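Local coordinates for protein P domain of VPI (Norovirus Hu/GI.7/TCH-060/USA/2003, PDB 4P3I) that forms the protruding domain of the norovirus capsid protein VP1 and binds fucose- and galactose-containing glycans, consistent with a role in host attachment, at residues A105-V110 against S162-G167. Residues are numbered along the deposited sequence; the frame is centred on the assembly and turned at random.
Sequences ACDWHV and SPSTSG. With GAL (beta-D-galactopyranose), chain E.
The imidazole of His-109 turns an edge to Ser-162, whose CB lies in the ring plane beside CE1. Galactose O3 sits near the same plane, and His-109 NE2 donates to it over 3.1 Å in a bent bond of 136°. The His-109 imidazole stacks with Trp-160. The two carboxylate oxygens of Asp-107 have different partners. Asp-107 OD2 accepts a hydrogen bond from galactose O3 at 2.7 Å and also forms a salt bridge with Lys-130. OD1 takes a bond from a water that also bonds Ser-164 OG. With CG beside the backbone N (chi1 -81°), the carboxylate reaches both the sugar and this water.

The backbones join as an antiparallel hydrogen-bonded pair at the end of the strand 153-162. Asp-107 N donates to Ser-162 O at 2.8 Å, and Ser-162 N returns a bond to Asp-107 O at 3.1 Å. This pairing sets the Asp-107 and Ser-162 side chains on one face of the sheet, where the galactose lies. A second water links Ala-105 O to Ser-164 N beyond the paired residues.

Galactose O4 donates to Pro-163 O at 2.8 Å. Ser-162 OG appears to donate to galactose O4, but the OG sits too close to a neighbouring atom for its place to be sure. A bound fucose also lies close to the Ser-162 side chain.

The bonds to O3 and O4 are consistent with recognition of galactose through these two hydroxyls. O3 has an acceptor in Asp-107 and a donor in His-109. Lys-130 would probably favour a charged Asp-107 carboxylate, a strong acceptor for a sugar hydroxyl.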
ATOM      1  N   ALA A 105      -2.031 -21.572   7.727  1.00 12.78           N
ATOM      2  CA  ALA A 105      -2.372 -22.355   8.914  1.00 15.74           C
ATOM      3  C   ALA A 105      -2.976 -21.533  10.058  1.00 15.93           C
ATOM      4  O   ALA A 105      -2.587 -21.692  11.210  1.00 15.38           O
ATOM      5  CB  ALA A 105      -1.141 -23.130   9.402  1.00 14.97           C
ATOM      6  N   CYS A 106      -3.918 -20.657   9.730  1.00 12.57           N
ATOM      7  CA  CYS A 106      -4.619 -19.879  10.741  1.00 12.79           C
ATOM      8  C   CYS A 106      -5.957 -19.420  10.184  1.00 15.37           C
ATOM      9  O   CYS A 106      -6.198 -19.509   8.975  1.00 14.81           O
ATOM     10  CB  CYS A 106      -3.785 -18.660  11.157  1.00 11.85           C
ATOM     11  SG  CYS A 106      -3.291 -17.610   9.770  1.00 13.50           S
ATOM     12  N   ASP A 107      -6.834 -18.951  11.070  1.00 14.62           N
ATOM     13  CA  ASP A 107      -8.047 -18.257  10.645  1.00 11.75           C
ATOM     14  C   ASP A 107      -7.720 -16.841  10.173  1.00 11.98           C
ATOM     15  O   ASP A 107      -6.883 -16.147  10.758  1.00 10.83           O
ATOM     16  CB  ASP A 107      -9.059 -18.182  11.792  1.00 12.34           C
ATOM     17  CG  ASP A 107      -9.859 -19.457  11.963  1.00 15.78           C
ATOM     18  OD1 ASP A 107      -9.428 -20.530  11.477  1.00 15.63           O
ATOM     19  OD2 ASP A 107     -10.925 -19.386  12.606  1.00 17.45           O
ATOM     20  N   TRP A 108      -8.383 -16.411   9.107  1.00 13.60           N
ATOM     21  CA  TRP A 108      -8.246 -15.037   8.646  1.00 10.59           C
ATOM     22  C   TRP A 108      -9.513 -14.265   8.956  1.00  9.78           C
ATOM     23  O   TRP A 108     -10.601 -14.826   8.986  1.00 11.66           O
ATOM     24  CB  TRP A 108      -8.040 -14.988   7.139  1.00  9.65           C
ATOM     25  CG  TRP A 108      -6.752 -15.543   6.649  1.00 10.13           C
ATOM     26  CD1 TRP A 108      -5.653 -15.881   7.385  1.00 10.38           C
ATOM     27  CD2 TRP A 108      -6.435 -15.835   5.288  1.00 12.64           C
ATOM     28  NE1 TRP A 108      -4.661 -16.366   6.554  1.00 10.07           N
ATOM     29  CE2 TRP A 108      -5.123 -16.350   5.263  1.00 10.71           C
ATOM     30  CE3 TRP A 108      -7.139 -15.718   4.082  1.00 11.70           C
ATOM     31  CZ2 TRP A 108      -4.498 -16.740   4.077  1.00 11.85           C
ATOM     32  CZ3 TRP A 108      -6.518 -16.104   2.912  1.00 10.11           C
ATOM     33  CH2 TRP A 108      -5.211 -16.612   2.914  1.00  9.60           C
ATOM     34  N   HIS A 109      -9.364 -12.962   9.167  1.00 10.92           N
ATOM     35  CA  HIS A 109     -10.515 -12.093   9.353  1.00 11.83           C
ATOM     36  C   HIS A 109     -10.328 -10.926   8.406  1.00 10.08           C
ATOM     37  O   HIS A 109      -9.401 -10.140   8.558  1.00 11.36           O
ATOM     38  CB  HIS A 109     -10.617 -11.668  10.823  1.00  9.91           C
ATOM     39  CG  HIS A 109     -10.627 -12.834  11.758  1.00 11.22           C
ATOM     40  ND1 HIS A 109      -9.504 -13.243  12.446  1.00 12.25           N
ATOM     41  CD2 HIS A 109     -11.636 -13.639  12.166  1.00 11.27           C
ATOM     42  CE1 HIS A 109      -9.814 -14.268  13.217  1.00 14.02           C
ATOM     43  NE2 HIS A 109     -11.102 -14.528  13.067  1.00 12.99           N
ATOM     44  N   VAL A 110     -11.200 -10.857   7.399  1.00  9.12           N
ATOM     45  CA  VAL A 110     -11.002 -10.001   6.239  1.00  8.82           C
ATOM     46  C   VAL A 110     -12.153  -9.011   6.179  1.00  9.13           C
ATOM     47  O   VAL A 110     -13.315  -9.406   6.141  1.00 10.43           O
ATOM     48  CB  VAL A 110     -10.979 -10.846   4.926  1.00  9.92           C
ATOM     49  CG1 VAL A 110     -10.657  -9.977   3.716  1.00 13.42           C
ATOM     50  CG2 VAL A 110      -9.957 -11.974   5.041  1.00 11.38           C
ATOM     51  N   SER A 162      -5.941 -15.324  13.559  1.00 11.40           N
ATOM     52  CA  SER A 162      -6.071 -15.999  14.842  1.00 12.40           C
ATOM     53  C   SER A 162      -5.903 -17.502  14.636  1.00 13.58           C
ATOM     54  O   SER A 162      -5.915 -17.970  13.500  1.00 12.58           O
ATOM     55  CB  SER A 162      -7.430 -15.671  15.481  1.00 13.51           C
ATOM     56  OG  SER A 162      -8.504 -16.145  14.692  1.00 12.82           O
ATOM     57  N   PRO A 163      -5.719 -18.262  15.736  1.00 14.05           N
ATOM     58  CA  PRO A 163      -5.443 -19.694  15.569  1.00 14.77           C
ATOM     59  C   PRO A 163      -6.591 -20.486  14.948  1.00 16.33           C
ATOM     60  O   PRO A 163      -7.760 -20.146  15.133  1.00 17.59           O
ATOM     61  CB  PRO A 163      -5.210 -20.177  17.005  1.00 19.55           C
ATOM     62  CG  PRO A 163      -4.800 -18.972  17.748  1.00 20.11           C
ATOM     63  CD  PRO A 163      -5.563 -17.838  17.141  1.00 14.80           C
ATOM     64  N   SER A 164      -6.245 -21.546  14.225  1.00 15.44           N
ATOM     65  CA  SER A 164      -7.240 -22.434  13.625  1.00 19.10           C
ATOM     66  C   SER A 164      -8.098 -23.143  14.667  1.00 21.80           C
ATOM     67  O   SER A 164      -9.279 -23.405  14.436  1.00 21.21           O
ATOM     68  CB  SER A 164      -6.542 -23.473  12.750  1.00 17.65           C
ATOM     69  OG  SER A 164      -5.907 -22.843  11.653  1.00 16.85           O
ATOM     70  N   THR A 165      -7.500 -23.478  15.805  1.00 22.99           N
ATOM     71  CA  THR A 165      -8.221 -24.148  16.882  1.00 26.27           C
ATOM     72  C   THR A 165      -7.917 -23.441  18.193  1.00 29.85           C
ATOM     73  O   THR A 165      -6.938 -22.698  18.279  1.00 29.68           O
ATOM     74  CB  THR A 165      -7.823 -25.629  16.998  1.00 29.82           C
ATOM     75  OG1 THR A 165      -6.403 -25.735  17.157  1.00 31.70           O
ATOM     76  CG2 THR A 165      -8.247 -26.393  15.752  1.00 27.89           C
ATOM     77  N   SER A 166      -8.735 -23.733  19.197  1.00 36.52           N
ATOM     78  CA  SER A 166      -8.588 -23.173  20.530  1.00 39.24           C
ATOM     79  C   SER A 166      -7.174 -23.302  21.087  1.00 41.08           C
ATOM     80  O   SER A 166      -6.594 -22.307  21.522  1.00 44.93           O
ATOM     81  CB  SER A 166      -9.587 -23.820  21.493  1.00 41.05           C
ATOM     82  OG  SER A 166      -9.308 -25.199  21.667  1.00 45.89           O
ATOM     83  N   GLY A 167      -6.612 -24.510  21.096  1.00 40.39           N
ATOM     84  CA  GLY A 167      -5.322 -24.659  21.746  1.00 41.76           C
ATOM     85  C   GLY A 167      -4.118 -24.030  21.044  1.00 39.86           C
ATOM     86  O   GLY A 167      -3.032 -23.919  21.605  1.00 38.69           O
TER
HETATM   87  C1  GAL E   2     -12.408 -17.670  17.824  0.81 24.76           C
HETATM   88  C2  GAL E   2     -12.018 -16.958  16.541  0.81 21.92           C
HETATM   89  C3  GAL E   2     -11.642 -17.983  15.484  0.81 16.44           C
HETATM   90  C4  GAL E   2     -10.566 -18.906  16.033  0.81 17.71           C
HETATM   91  C5  GAL E   2     -11.038 -19.511  17.345  0.81 20.69           C
HETATM   92  C6  GAL E   2      -9.953 -20.434  17.902  0.81 24.99           C
HETATM   93  O2  GAL E   2     -13.124 -16.171  16.073  0.81 21.98           O
HETATM   94  O3  GAL E   2     -11.146 -17.310  14.318  0.81 17.75           O
HETATM   95  O4  GAL E   2      -9.362 -18.159  16.256  0.81 15.42           O
HETATM   96  O5  GAL E   2     -11.305 -18.463  18.287  0.81 20.98           O
HETATM   97  O6  GAL E   2     -10.345 -20.909  19.192  0.81 29.49           O
HETATM   98  O   HOH W   1      -3.331 -21.770  13.791  1.00 17.13           O
HETATM   99  O   HOH W   2      -7.919 -22.261  10.053  1.00 17.94           O